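Local coordinates for putative exported protein (Bacteroides fragilis, PDB 3FZX) that is of unknown function but binds calcium ions and, like relatives in the LolA/LolB superfamily, may bind lipids, at residues 20-23 against 29-32; 86-91 against 141-146; 152-157 against 186-191; 198-203 against 207-212. All coordinates share one frame; numbering follows the deposited sequence. Where two conformers were deposited one is given.

In the fold
All four contacts draw on one closed antiparallel barrel and follow one another along the chain. Interactions 1 and 4 lie at two hairpins, centres about 12 Å apart, and meet where strand 207-217 pairs with strand 18-25, joining the last strand to the first. Interaction 2, where the chain around the start of helix 89-94 meets strand 136-158, touches both: Thr87 packs on Arg21 and Cys23, Phe88 on Gln200. The centre of interaction 3 is about 21 Å from that of interaction 2; it uses the other end of strand 136-158 and reaches interaction 4 because strands 180-190 and 194-202 are neighbours. Together they link the short helix and two hairpins of a YmcC-like barrel, consistent with membership of the LolA/LolB clan.

Interaction 1. Residues 20-23 against 29-32; sequences TRNC and KLTN
The side-chain amide of Asn22 carries a methyl group on one face: Leu30 CD1 lies over it, 3.7 Å from Asn22 CG, while its ND2 bonds to the hydroxyl of Tyr24. The leucine reaches this place because CG is anti to the backbone N (chi1 -179°), which throws the branch across to the other strand. The same methyl also meets Asn22 CB, at 3.6 Å. Asn32, with the second amide, touches Cys23 through its CB, 4.0 Å from Cys23 CB; the amide itself extends beyond, where ND2 is bound by the carbonyl of Ala57.

These residues belong to the hairpin of strands 18-25 and 30-44, the first two of the barrel, and the pairing carries a classic beta bulge in which Thr31 and Asn32 both face Cys23. Cys23 N donates to Asn32 O at 2.8 Å. In return, Cys23 O accepts Thr31 N at 2.8 Å and a weaker, longer bond from Asn32 N at 3.4 Å, so a single carbonyl is held by two successive amides. Leu30 adds a CA-H...O contact to the same oxygen. Thr31 OG1 comes within 3.7 Å of Cys23 CB.

Cys23 and Asn32 point to one face of the sheet, where both pack on Leu92 of helix 89-94, and Arg21, earlier on the strand, sends its guanidinium group to a salt bridge with Asp84.

Interaction 2. Residues 86-91 against 141-146; sequences ATFPTA and AEISVF
Ile143 CG2 meets the Phe88 ring at CE2, 3.5 Å, and CD2, 3.6 Å, approaching obliquely, and this is where the contact is tight. With CG1 anti to the carbonyl carbon (chi1 -55°), the two arms of the isoleucine divide the work: CG2 takes the phenyl ring, while the extended CG1-CD1 arm runs on to the helix. There Ile143 CD1 stands 4.0 Å from Ala91 CB and 4.1 Å from Phe88 CD2, so the same methyl touches both residues.

Away from Ile143 the packing slackens. Thr90 and Ala141 face the opposite segment, yet neither side chain comes into contact with it, and Thr90 is partly exposed. Val145 likewise points toward segment 86-91 but keeps its distance. Glu142 and Ser144 point to the other side of the strand: Glu142 forms a salt bridge with Arg130 and packs on Tyr44 of the second subunit, and Ser144, partly exposed, bonds weakly to Thr128.

The Phe88 ring is also packed against Tyr170, Met172 and Gln200, which places it among side chains of several strands. Phe88, at the N-cap just before helix 89-94, thus packs on the sheet through its ring, and its carbonyl accepts a weak bond from Ala91 N. A short helix set by apolar side chains against a closed antiparallel sheet is consistent with the LolA/LolB-like fold.

Interaction 3. Residues 152-157 against 186-191; sequences TTETVN and YEWYAP
Segments 152-157 and 186-191 do not pair through their backbones; strand 161-175 comes between them in the sheet order, and the nearest CA atoms, those of Val156 and Trp188, are 8.0 Å apart. The gap is bridged by side chains. Trp188 directs its indole NE1 at Glu154 OE2 in a nearly straight hydrogen bond, 2.8 Å long with an N-H...O angle of 168°. The oxygen lies close to the ring plane and accepts on its anti lone pair, and the carboxylate is turned only 11° from the indole, so the two flat groups meet edge on. Glu154 gets there from a first torsion that puts CG between N and the carbonyl carbon (chi1 63°), followed by an extended chain.

Beside this bond Val156 places CG2 3.3 Å from Trp188 CD1 and 3.7 Å from Trp188 CG, a close apolar contact made obliquely to the ring. The indole thus has its N-H satisfied and its five-membered ring packed, while Lys167, Arg197 and Glu199 also touch the tryptophan. Such a side-chain link between next-but-one strands, across the intervening strand 161-175, belongs to the closed antiparallel barrel.

Interaction 4. Residues 198-203 against 207-212; sequences SEQYNN and LQSYSV
Ser198 and Ser211 pair within the antiparallel hairpin of strands 194-202 and 207-217, which carries a classic beta bulge where Gln208 and Ser209 both face Gln200. The serine pair is bonded twice through the backbone, Ser198 N to Ser211 O at 3.0 Å and Ser211 N to Ser198 O at 2.9 Å. Their hydroxyls add a third bond, OG to OG, in which either may be the donor. Ser211 OG is also bonded to Arg21 NE, joining this hairpin to strand 18-25.

At the bulge Gln200 O serves two donors: Gln208 N at 2.7 Å and, weakly, Ser209 N at 3.3 Å. Gln200 N gives its hydrogen to Ser209 O at 177°, almost straight, although it comes from above the carbonyl plane.

On the face of Glu199, Tyr201, Leu207 and Tyr210, the carboxylate of Glu199 has both oxygens engaged: OE1 receives the Tyr201 hydroxyl at 2.7 Å, 45° out of the carboxylate plane, and OE2 forms a salt bridge with Arg197. Near the turn, Asn202 finds its partners close by, ND2 with Glu206 and OD1 with the backbone N of Lys204. Leu207 CD1 makes a CH-pi contact over one face of the Tyr201 ring, 4.1 Å from its centroid and displaced toward the rim.

Interaction 1. Residues 20-23 against 29-32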
loop_
_atom_site.group_PDB
_atom_site.type_symbol
_atom_site.label_atom_id
_atom_site.label_comp_id
_atom_site.label_asym_id
_atom_site.label_seq_id
_atom_site.Cartn_x
_atom_site.Cartn_y
_atom_site.Cartn_z
ATOM N N THR A 20 -18.705 3.724 -12.651
ATOM C CA THR A 20 -18.333 5.053 -13.111
ATOM C C THR A 20 -18.773 6.056 -12.080
ATOM O O THR A 20 -19.898 5.997 -11.608
ATOM C CB THR A 20 -19.004 5.379 -14.423
ATOM O OG1 THR A 20 -18.674 4.351 -15.347
ATOM C CG2 THR A 20 -18.548 6.762 -14.980
ATOM N N ARG A 21 -17.868 6.971 -11.728
ATOM C CA ARG A 21 -18.183 8.061 -10.836
ATOM C C ARG A 21 -17.798 9.393 -11.531
ATOM O O ARG A 21 -16.724 9.514 -12.129
ATOM C CB ARG A 21 -17.442 7.867 -9.516
ATOM C CG ARG A 21 -18.064 8.670 -8.392
ATOM C CD ARG A 21 -17.725 8.201 -6.988
ATOM N NE ARG A 21 -16.407 8.690 -6.593
ATOM C CZ ARG A 21 -15.308 7.958 -6.475
ATOM N NH1 ARG A 21 -15.339 6.648 -6.680
ATOM N NH2 ARG A 21 -14.166 8.547 -6.123
ATOM N N ASN A 22 -18.694 10.371 -11.469
ATOM C CA ASN A 22 -18.479 11.685 -12.075
ATOM C C ASN A 22 -17.981 12.679 -11.029
ATOM O O ASN A 22 -18.415 12.611 -9.866
ATOM C CB ASN A 22 -19.777 12.212 -12.724
ATOM C CG ASN A 22 -20.073 11.551 -14.052
ATOM O OD1 ASN A 22 -19.333 10.690 -14.517
ATOM N ND2 ASN A 22 -21.148 11.966 -14.676
ATOM N N CYS A 23 -17.102 13.602 -11.459
ATOM C CA CYS A 23 -16.536 14.655 -10.595
ATOM C C CYS A 23 -16.990 16.011 -11.042
ATOM O O CYS A 23 -16.939 16.291 -12.240
ATOM C CB CYS A 23 -15.015 14.629 -10.669
ATOM S SG CYS A 23 -14.390 12.994 -10.204
ATOM N N LYS A 29 -20.553 21.735 -12.498
ATOM C CA LYS A 29 -19.999 21.421 -13.808
ATOM C C LYS A 29 -19.156 20.158 -13.726
ATOM O O LYS A 29 -18.339 20.017 -12.820
ATOM C CB LYS A 29 -19.144 22.567 -14.335
ATOM C CG LYS A 29 -18.588 22.286 -15.728
ATOM C CD LYS A 29 -18.019 23.510 -16.341
ATOM C CE LYS A 29 -17.584 23.237 -17.762
ATOM N NZ LYS A 29 -17.194 24.513 -18.407
ATOM N N LEU A 30 -19.356 19.265 -14.694
ATOM C CA LEU A 30 -18.591 18.031 -14.806
ATOM C C LEU A 30 -17.147 18.324 -15.241
ATOM O O LEU A 30 -16.951 18.905 -16.310
ATOM C CB LEU A 30 -19.240 17.088 -15.829
ATOM C CG LEU A 30 -18.590 15.716 -16.077
ATOM C CD1 LEU A 30 -18.579 14.832 -14.845
ATOM C CD2 LEU A 30 -19.320 15.018 -17.184
ATOM N N THR A 31 -16.174 17.917 -14.414
ATOM C CA THR A 31 -14.737 18.053 -14.714
ATOM C C THR A 31 -14.090 16.728 -15.118
ATOM O O THR A 31 -13.268 16.679 -16.027
ATOM C CB THR A 31 -13.936 18.662 -13.498
ATOM O OG1 THR A 31 -13.964 17.776 -12.362
ATOM C CG2 THR A 31 -14.526 20.000 -13.078
ATOM N N ASN A 32 -14.454 15.633 -14.457
ATOM C CA ASN A 32 -13.781 14.357 -14.717
ATOM C C ASN A 32 -14.678 13.172 -14.527
ATOM O O ASN A 32 -15.690 13.249 -13.825
ATOM C CB ASN A 32 -12.548 14.186 -13.801
ATOM C CG ASN A 32 -11.507 15.275 -13.999
ATOM O OD1 ASN A 32 -11.610 16.350 -13.420
ATOM N ND2 ASN A 32 -10.524 15.012 -14.836
#

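Interaction 2. Residues 86-91 against 141-146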
loop_
_atom_site.group_PDB
_atom_site.type_symbol
_atom_site.label_atom_id
_atom_site.label_comp_id
_atom_site.label_asym_id
_atom_site.label_seq_id
_atom_site.Cartn_x
_atom_site.Cartn_y
_atom_site.Cartn_z
ATOM N N ALA A 86 -7.721 10.797 -5.073
ATOM C CA ALA A 86 -7.241 11.413 -6.329
ATOM C C ALA A 86 -8.348 12.166 -7.095
ATOM O O ALA A 86 -8.040 12.905 -8.037
ATOM C CB ALA A 86 -6.564 10.384 -7.258
ATOM N N THR A 87 -9.613 12.018 -6.696
ATOM C CA THR A 87 -10.667 12.827 -7.300
ATOM C C THR A 87 -10.665 14.254 -6.767
ATOM O O THR A 87 -11.491 15.046 -7.176
ATOM C CB THR A 87 -12.087 12.227 -7.172
ATOM O OG1 THR A 87 -12.595 12.443 -5.856
ATOM C CG2 THR A 87 -12.100 10.755 -7.501
ATOM N N PHE A 88 -9.743 14.609 -5.875
ATOM C CA PHE A 88 -9.621 16.013 -5.448
ATOM C C PHE A 88 -9.129 16.823 -6.659
ATOM O O PHE A 88 -8.345 16.317 -7.447
ATOM C CB PHE A 88 -8.656 16.131 -4.273
ATOM C CG PHE A 88 -9.151 15.483 -2.975
ATOM C CD1 PHE A 88 -10.344 14.741 -2.907
ATOM C CD2 PHE A 88 -8.376 15.583 -1.814
ATOM C CE1 PHE A 88 -10.762 14.154 -1.709
ATOM C CE2 PHE A 88 -8.789 14.989 -0.608
ATOM C CZ PHE A 88 -9.978 14.269 -0.564
ATOM N N PRO A 89 -9.613 18.064 -6.844
ATOM C CA PRO A 89 -9.234 18.832 -8.037
ATOM C C PRO A 89 -7.724 19.028 -8.285
ATOM O O PRO A 89 -7.272 18.972 -9.439
ATOM C CB PRO A 89 -9.905 20.190 -7.791
ATOM C CG PRO A 89 -11.086 19.872 -6.984
ATOM C CD PRO A 89 -10.671 18.751 -6.076
ATOM N N THR A 90 -6.967 19.263 -7.215
ATOM C CA THR A 90 -5.502 19.421 -7.310
ATOM C C THR A 90 -4.907 18.187 -7.947
ATOM O O THR A 90 -4.055 18.286 -8.807
ATOM C CB THR A 90 -4.848 19.689 -5.912
ATOM O OG1 THR A 90 -5.406 20.885 -5.368
ATOM C CG2 THR A 90 -3.330 19.846 -5.998
ATOM N N ALA A 91 -5.421 17.028 -7.570
ATOM C CA ALA A 91 -4.953 15.767 -8.112
ATOM C C ALA A 91 -5.350 15.619 -9.578
ATOM O O ALA A 91 -4.502 15.384 -10.459
ATOM C CB ALA A 91 -5.505 14.634 -7.289
ATOM N N ALA A 141 2.464 16.027 -5.840
ATOM C CA ALA A 141 1.483 16.420 -4.846
ATOM C C ALA A 141 1.427 15.389 -3.731
ATOM O O ALA A 141 1.755 14.230 -3.951
ATOM C CB ALA A 141 0.105 16.540 -5.522
ATOM N N GLU A 142 1.001 15.824 -2.551
ATOM C CA GLU A 142 0.711 14.943 -1.422
ATOM C C GLU A 142 -0.678 15.248 -0.857
ATOM O O GLU A 142 -0.994 16.424 -0.575
ATOM C CB GLU A 142 1.732 15.123 -0.327
ATOM C CG GLU A 142 1.480 14.251 0.914
ATOM C CD GLU A 142 2.525 14.467 1.995
ATOM O OE1 GLU A 142 3.600 13.851 1.951
ATOM O OE2 GLU A 142 2.266 15.247 2.921
ATOM N N ILE A 143 -1.503 14.207 -0.698
ATOM C CA ILE A 143 -2.833 14.356 -0.065
ATOM C C ILE A 143 -2.884 13.520 1.216
ATOM O O ILE A 143 -2.846 12.282 1.168
ATOM C CB ILE A 143 -4.009 13.942 -0.972
ATOM C CG1 ILE A 143 -3.992 14.705 -2.311
ATOM C CG2 ILE A 143 -5.363 14.261 -0.259
ATOM C CD1 ILE A 143 -4.921 14.110 -3.379
ATOM N N SER A 144 -2.951 14.196 2.349
ATOM C CA SER A 144 -3.008 13.527 3.640
ATOM C C SER A 144 -4.437 13.556 4.155
ATOM O O SER A 144 -5.038 14.628 4.237
ATOM C CB SER A 144 -2.095 14.230 4.630
ATOM O OG SER A 144 -1.835 13.371 5.727
ATOM N N VAL A 145 -4.988 12.378 4.462
ATOM C CA VAL A 145 -6.378 12.247 4.981
ATOM C C VAL A 145 -6.260 11.761 6.421
ATOM O O VAL A 145 -5.538 10.796 6.712
ATOM C CB VAL A 145 -7.229 11.273 4.147
ATOM C CG1 VAL A 145 -8.641 11.121 4.720
ATOM C CG2 VAL A 145 -7.302 11.752 2.689
ATOM N N PHE A 146 -6.939 12.441 7.333
ATOM C CA PHE A 146 -6.793 12.132 8.747
ATOM C C PHE A 146 -8.012 12.509 9.560
ATOM O O PHE A 146 -8.904 13.193 9.082
ATOM C CB PHE A 146 -5.515 12.774 9.320
ATOM C CG PHE A 146 -5.446 14.270 9.141
ATOM C CD1 PHE A 146 -4.984 14.817 7.949
ATOM C CD2 PHE A 146 -5.866 15.120 10.151
ATOM C CE1 PHE A 146 -4.950 16.181 7.772
ATOM C CE2 PHE A 146 -5.838 16.491 9.987
ATOM C CZ PHE A 146 -5.376 17.026 8.796
#

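Interaction 3. Residues 152-157 against 186-191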
loop_
_atom_site.group_PDB
_atom_site.type_symbol
_atom_site.label_atom_id
_atom_site.label_comp_id
_atom_site.label_asym_id
_atom_site.label_seq_id
_atom_site.Cartn_x
_atom_site.Cartn_y
_atom_site.Cartn_z
ATOM N N THR A 152 -23.052 9.028 10.261
ATOM C CA THR A 152 -24.313 8.329 10.272
ATOM C C THR A 152 -24.345 7.251 9.175
ATOM O O THR A 152 -23.368 7.080 8.394
ATOM C CB THR A 152 -25.493 9.318 10.049
ATOM O OG1 THR A 152 -26.722 8.645 10.318
ATOM C CG2 THR A 152 -25.537 9.870 8.599
ATOM N N THR A 153 -25.457 6.514 9.132
ATOM C CA THR A 153 -25.772 5.688 7.961
ATOM C C THR A 153 -27.082 6.218 7.409
ATOM O O THR A 153 -27.953 6.627 8.173
ATOM C CB THR A 153 -25.846 4.192 8.253
ATOM O OG1 THR A 153 -26.924 3.922 9.160
ATOM C CG2 THR A 153 -24.509 3.695 8.850
ATOM N N GLU A 154 -27.202 6.270 6.085
ATOM C CA GLU A 154 -28.386 6.840 5.463
ATOM C C GLU A 154 -28.404 6.466 3.990
ATOM O O GLU A 154 -27.365 6.101 3.434
ATOM C CB GLU A 154 -28.393 8.368 5.619
ATOM C CG GLU A 154 -27.211 9.063 4.916
ATOM C CD GLU A 154 -27.120 10.571 5.152
ATOM O OE1 GLU A 154 -27.983 11.161 5.824
ATOM O OE2 GLU A 154 -26.157 11.175 4.644
ATOM N N THR A 155 -29.589 6.563 3.376
ATOM C CA THR A 155 -29.744 6.358 1.935
ATOM C C THR A 155 -29.266 7.596 1.175
ATOM O O THR A 155 -29.491 8.729 1.615
ATOM C CB THR A 155 -31.198 6.021 1.564
ATOM O OG1 THR A 155 -31.490 4.730 2.092
ATOM C CG2 THR A 155 -31.419 5.972 0.055
ATOM N N VAL A 156 -28.544 7.354 0.079
ATOM C CA VAL A 156 -28.036 8.399 -0.798
ATOM C C VAL A 156 -28.589 8.102 -2.186
ATOM O O VAL A 156 -28.486 6.980 -2.661
ATOM C CB VAL A 156 -26.487 8.405 -0.873
ATOM C CG1 VAL A 156 -26.022 9.507 -1.809
ATOM C CG2 VAL A 156 -25.850 8.589 0.540
ATOM N N ASN A 157 -29.171 9.102 -2.830
ATOM C CA ASN A 157 -29.772 8.926 -4.156
ATOM C C ASN A 157 -28.791 9.389 -5.189
ATOM O O ASN A 157 -28.302 10.493 -5.099
ATOM C CB ASN A 157 -31.023 9.779 -4.293
ATOM C CG ASN A 157 -32.181 9.257 -3.503
ATOM O OD1 ASN A 157 -32.342 8.062 -3.296
ATOM N ND2 ASN A 157 -33.022 10.164 -3.076
ATOM N N TYR A 186 -16.539 14.886 3.227
ATOM C CA TYR A 186 -17.420 13.808 3.612
ATOM C C TYR A 186 -17.375 12.754 2.524
ATOM O O TYR A 186 -17.210 13.067 1.341
ATOM C CB TYR A 186 -18.858 14.291 3.724
ATOM C CG TYR A 186 -19.123 15.339 4.787
ATOM C CD1 TYR A 186 -19.229 14.999 6.134
ATOM C CD2 TYR A 186 -19.351 16.663 4.433
ATOM C CE1 TYR A 186 -19.489 15.991 7.123
ATOM C CE2 TYR A 186 -19.622 17.645 5.395
ATOM C CZ TYR A 186 -19.691 17.301 6.721
ATOM O OH TYR A 186 -19.942 18.286 7.619
ATOM N N GLU A 187 -17.522 11.499 2.910
ATOM C CA GLU A 187 -17.755 10.454 1.928
ATOM C C GLU A 187 -18.772 9.438 2.428
ATOM O O GLU A 187 -19.002 9.266 3.646
ATOM C CB GLU A 187 -16.463 9.815 1.396
ATOM C CG GLU A 187 -15.621 9.073 2.370
ATOM C CD GLU A 187 -14.289 8.583 1.738
ATOM O OE1 GLU A 187 -13.704 9.288 0.881
ATOM O OE2 GLU A 187 -13.808 7.496 2.114
ATOM N N TRP A 188 -19.427 8.832 1.453
ATOM C CA TRP A 188 -20.478 7.905 1.682
ATOM C C TRP A 188 -20.059 6.641 0.952
ATOM O O TRP A 188 -19.705 6.718 -0.237
ATOM C CB TRP A 188 -21.772 8.420 1.092
ATOM C CG TRP A 188 -22.459 9.533 1.830
ATOM C CD1 TRP A 188 -23.498 9.405 2.699
ATOM C CD2 TRP A 188 -22.234 10.939 1.682
ATOM N NE1 TRP A 188 -23.922 10.636 3.121
ATOM C CE2 TRP A 188 -23.176 11.599 2.501
ATOM C CE3 TRP A 188 -21.324 11.707 0.943
ATOM C CZ2 TRP A 188 -23.223 12.995 2.628
ATOM C CZ3 TRP A 188 -21.378 13.095 1.053
ATOM C CH2 TRP A 188 -22.327 13.729 1.893
ATOM N N TYR A 189 -20.078 5.499 1.652
ATOM C CA TYR A 189 -19.704 4.238 1.015
ATOM C C TYR A 189 -20.664 3.104 1.326
ATOM O O TYR A 189 -21.344 3.107 2.352
ATOM C CB TYR A 189 -18.271 3.847 1.346
ATOM C CG TYR A 189 -17.967 3.573 2.803
ATOM C CD1 TYR A 189 -17.545 4.605 3.658
ATOM C CD2 TYR A 189 -18.042 2.279 3.323
ATOM C CE1 TYR A 189 -17.244 4.351 4.998
ATOM C CE2 TYR A 189 -17.732 2.012 4.670
ATOM C CZ TYR A 189 -17.330 3.045 5.491
ATOM O OH TYR A 189 -16.977 2.783 6.784
ATOM N N ALA A 190 -20.693 2.149 0.399
ATOM C CA ALA A 190 -21.664 1.072 0.393
ATOM C C ALA A 190 -21.025 -0.243 -0.028
ATOM O O ALA A 190 -20.051 -0.254 -0.807
ATOM C CB ALA A 190 -22.831 1.399 -0.576
ATOM N N PRO A 191 -21.581 -1.365 0.468
ATOM C CA PRO A 191 -21.149 -2.707 0.086
ATOM C C PRO A 191 -21.226 -2.918 -1.409
ATOM O O PRO A 191 -22.197 -2.495 -2.033
ATOM C CB PRO A 191 -22.175 -3.617 0.762
ATOM C CG PRO A 191 -22.770 -2.803 1.889
ATOM C CD PRO A 191 -22.569 -1.371 1.573
#

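Interaction 4. Residues 198-203 against 207-212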
loop_
_atom_site.group_PDB
_atom_site.type_symbol
_atom_site.label_atom_id
_atom_site.label_comp_id
_atom_site.label_asym_id
_atom_site.label_seq_id
_atom_site.Cartn_x
_atom_site.Cartn_y
_atom_site.Cartn_z
ATOM N N SER A 198 -18.936 11.813 -2.544
ATOM C CA SER A 198 -17.978 12.531 -1.718
ATOM C C SER A 198 -18.103 14.016 -1.972
ATOM O O SER A 198 -18.575 14.438 -3.040
ATOM C CB SER A 198 -16.543 12.101 -1.997
ATOM O OG SER A 198 -16.102 12.653 -3.220
ATOM N N GLU A 199 -17.673 14.807 -0.990
ATOM C CA GLU A 199 -17.715 16.263 -1.070
ATOM C C GLU A 199 -16.475 16.819 -0.411
ATOM O O GLU A 199 -16.081 16.324 0.643
ATOM C CB GLU A 199 -18.931 16.805 -0.329
ATOM C CG GLU A 199 -20.263 16.438 -0.939
ATOM C CD GLU A 199 -21.436 16.823 -0.050
ATOM O OE1 GLU A 199 -21.232 17.427 1.024
ATOM O OE2 GLU A 199 -22.562 16.503 -0.427
ATOM N N GLN A 200 -15.870 17.850 -1.021
ATOM C CA GLN A 200 -14.692 18.505 -0.468
ATOM C C GLN A 200 -14.961 19.980 -0.204
ATOM O O GLN A 200 -15.564 20.664 -1.044
ATOM C CB GLN A 200 -13.488 18.346 -1.396
ATOM C CG GLN A 200 -13.072 16.870 -1.599
ATOM C CD GLN A 200 -14.011 16.124 -2.530
ATOM O OE1 GLN A 200 -14.345 16.629 -3.599
ATOM N NE2 GLN A 200 -14.456 14.924 -2.123
ATOM N N TYR A 201 -14.507 20.440 0.972
ATOM C CA TYR A 201 -14.633 21.833 1.448
ATOM C C TYR A 201 -13.284 22.400 1.851
ATOM O O TYR A 201 -12.391 21.648 2.215
ATOM C CB TYR A 201 -15.525 21.891 2.680
ATOM C CG TYR A 201 -16.930 21.422 2.416
ATOM C CD1 TYR A 201 -17.238 20.077 2.488
ATOM C CD2 TYR A 201 -17.950 22.318 2.074
ATOM C CE1 TYR A 201 -18.511 19.620 2.238
ATOM C CE2 TYR A 201 -19.248 21.859 1.825
ATOM C CZ TYR A 201 -19.501 20.500 1.902
ATOM O OH TYR A 201 -20.732 19.963 1.660
ATOM N N ASN A 202 -13.135 23.729 1.801
ATOM C CA ASN A 202 -11.934 24.381 2.357
ATOM C C ASN A 202 -12.235 24.670 3.809
ATOM O O ASN A 202 -13.371 24.452 4.259
ATOM C CB ASN A 202 -11.525 25.665 1.596
ATOM C CG ASN A 202 -12.571 26.784 1.638
ATOM O OD1 ASN A 202 -13.570 26.769 2.387
ATOM N ND2 ASN A 202 -12.340 27.773 0.797
ATOM N N ASN A 203 -11.276 25.223 4.544
ATOM C CA ASN A 203 -11.550 25.442 5.967
ATOM C C ASN A 203 -12.507 26.576 6.312
ATOM O O ASN A 203 -12.818 26.761 7.471
ATOM C CB ASN A 203 -10.287 25.364 6.830
ATOM C CG ASN A 203 -9.946 23.904 7.223
ATOM O OD1 ASN A 203 -10.836 23.038 7.296
ATOM N ND2 ASN A 203 -8.664 23.633 7.479
ATOM N N LEU A 207 -17.817 24.794 -0.307
ATOM C CA LEU A 207 -17.727 23.643 -1.195
ATOM C C LEU A 207 -16.705 23.877 -2.312
ATOM O O LEU A 207 -16.741 24.879 -3.005
ATOM C CB LEU A 207 -19.107 23.301 -1.772
ATOM C CG LEU A 207 -19.223 22.055 -2.682
ATOM C CD1 LEU A 207 -18.822 20.798 -1.940
ATOM C CD2 LEU A 207 -20.655 21.915 -3.265
ATOM N N GLN A 208 -15.770 22.954 -2.447
ATOM C CA GLN A 208 -14.745 22.993 -3.473
ATOM C C GLN A 208 -15.071 22.047 -4.630
ATOM O O GLN A 208 -14.759 22.331 -5.775
ATOM C CB GLN A 208 -13.416 22.591 -2.847
ATOM C CG GLN A 208 -13.045 23.483 -1.676
ATOM C CD GLN A 208 -12.805 24.909 -2.132
ATOM O OE1 GLN A 208 -13.515 25.842 -1.743
ATOM N NE2 GLN A 208 -11.833 25.067 -3.019
ATOM N N SER A 209 -15.717 20.927 -4.336
ATOM C CA SER A 209 -15.956 19.916 -5.349
ATOM C C SER A 209 -16.741 18.775 -4.745
ATOM O O SER A 209 -16.966 18.715 -3.514
ATOM C CB SER A 209 -14.635 19.363 -5.900
ATOM O OG SER A 209 -13.763 18.995 -4.839
ATOM N N TYR A 210 -17.196 17.895 -5.622
ATOM C CA TYR A 210 -17.881 16.710 -5.183
ATOM C C TYR A 210 -17.930 15.687 -6.311
ATOM O O TYR A 210 -17.743 16.029 -7.505
ATOM C CB TYR A 210 -19.268 17.048 -4.659
ATOM C CG TYR A 210 -20.237 17.587 -5.678
ATOM C CD1 TYR A 210 -20.252 18.941 -5.990
ATOM C CD2 TYR A 210 -21.175 16.754 -6.291
ATOM C CE1 TYR A 210 -21.133 19.443 -6.888
ATOM C CE2 TYR A 210 -22.085 17.261 -7.222
ATOM C CZ TYR A 210 -22.041 18.609 -7.498
ATOM O OH TYR A 210 -22.876 19.154 -8.393
ATOM N N SER A 211 -18.155 14.438 -5.924
ATOM C CA SER A 211 -18.305 13.359 -6.872
ATOM C C SER A 211 -19.505 12.500 -6.480
ATOM O O SER A 211 -19.872 12.432 -5.305
ATOM C CB SER A 211 -17.012 12.544 -6.945
ATOM O OG SER A 211 -16.869 11.699 -5.824
ATOM N N VAL A 212 -20.138 11.886 -7.484
ATOM C CA VAL A 212 -21.337 11.078 -7.315
ATOM C C VAL A 212 -21.255 9.863 -8.247
ATOM O O VAL A 212 -20.888 9.973 -9.421
ATOM C CB VAL A 212 -22.629 11.881 -7.674
ATOM C CG1 VAL A 212 -23.890 11.079 -7.329
ATOM C CG2 VAL A 212 -22.644 13.240 -6.959
#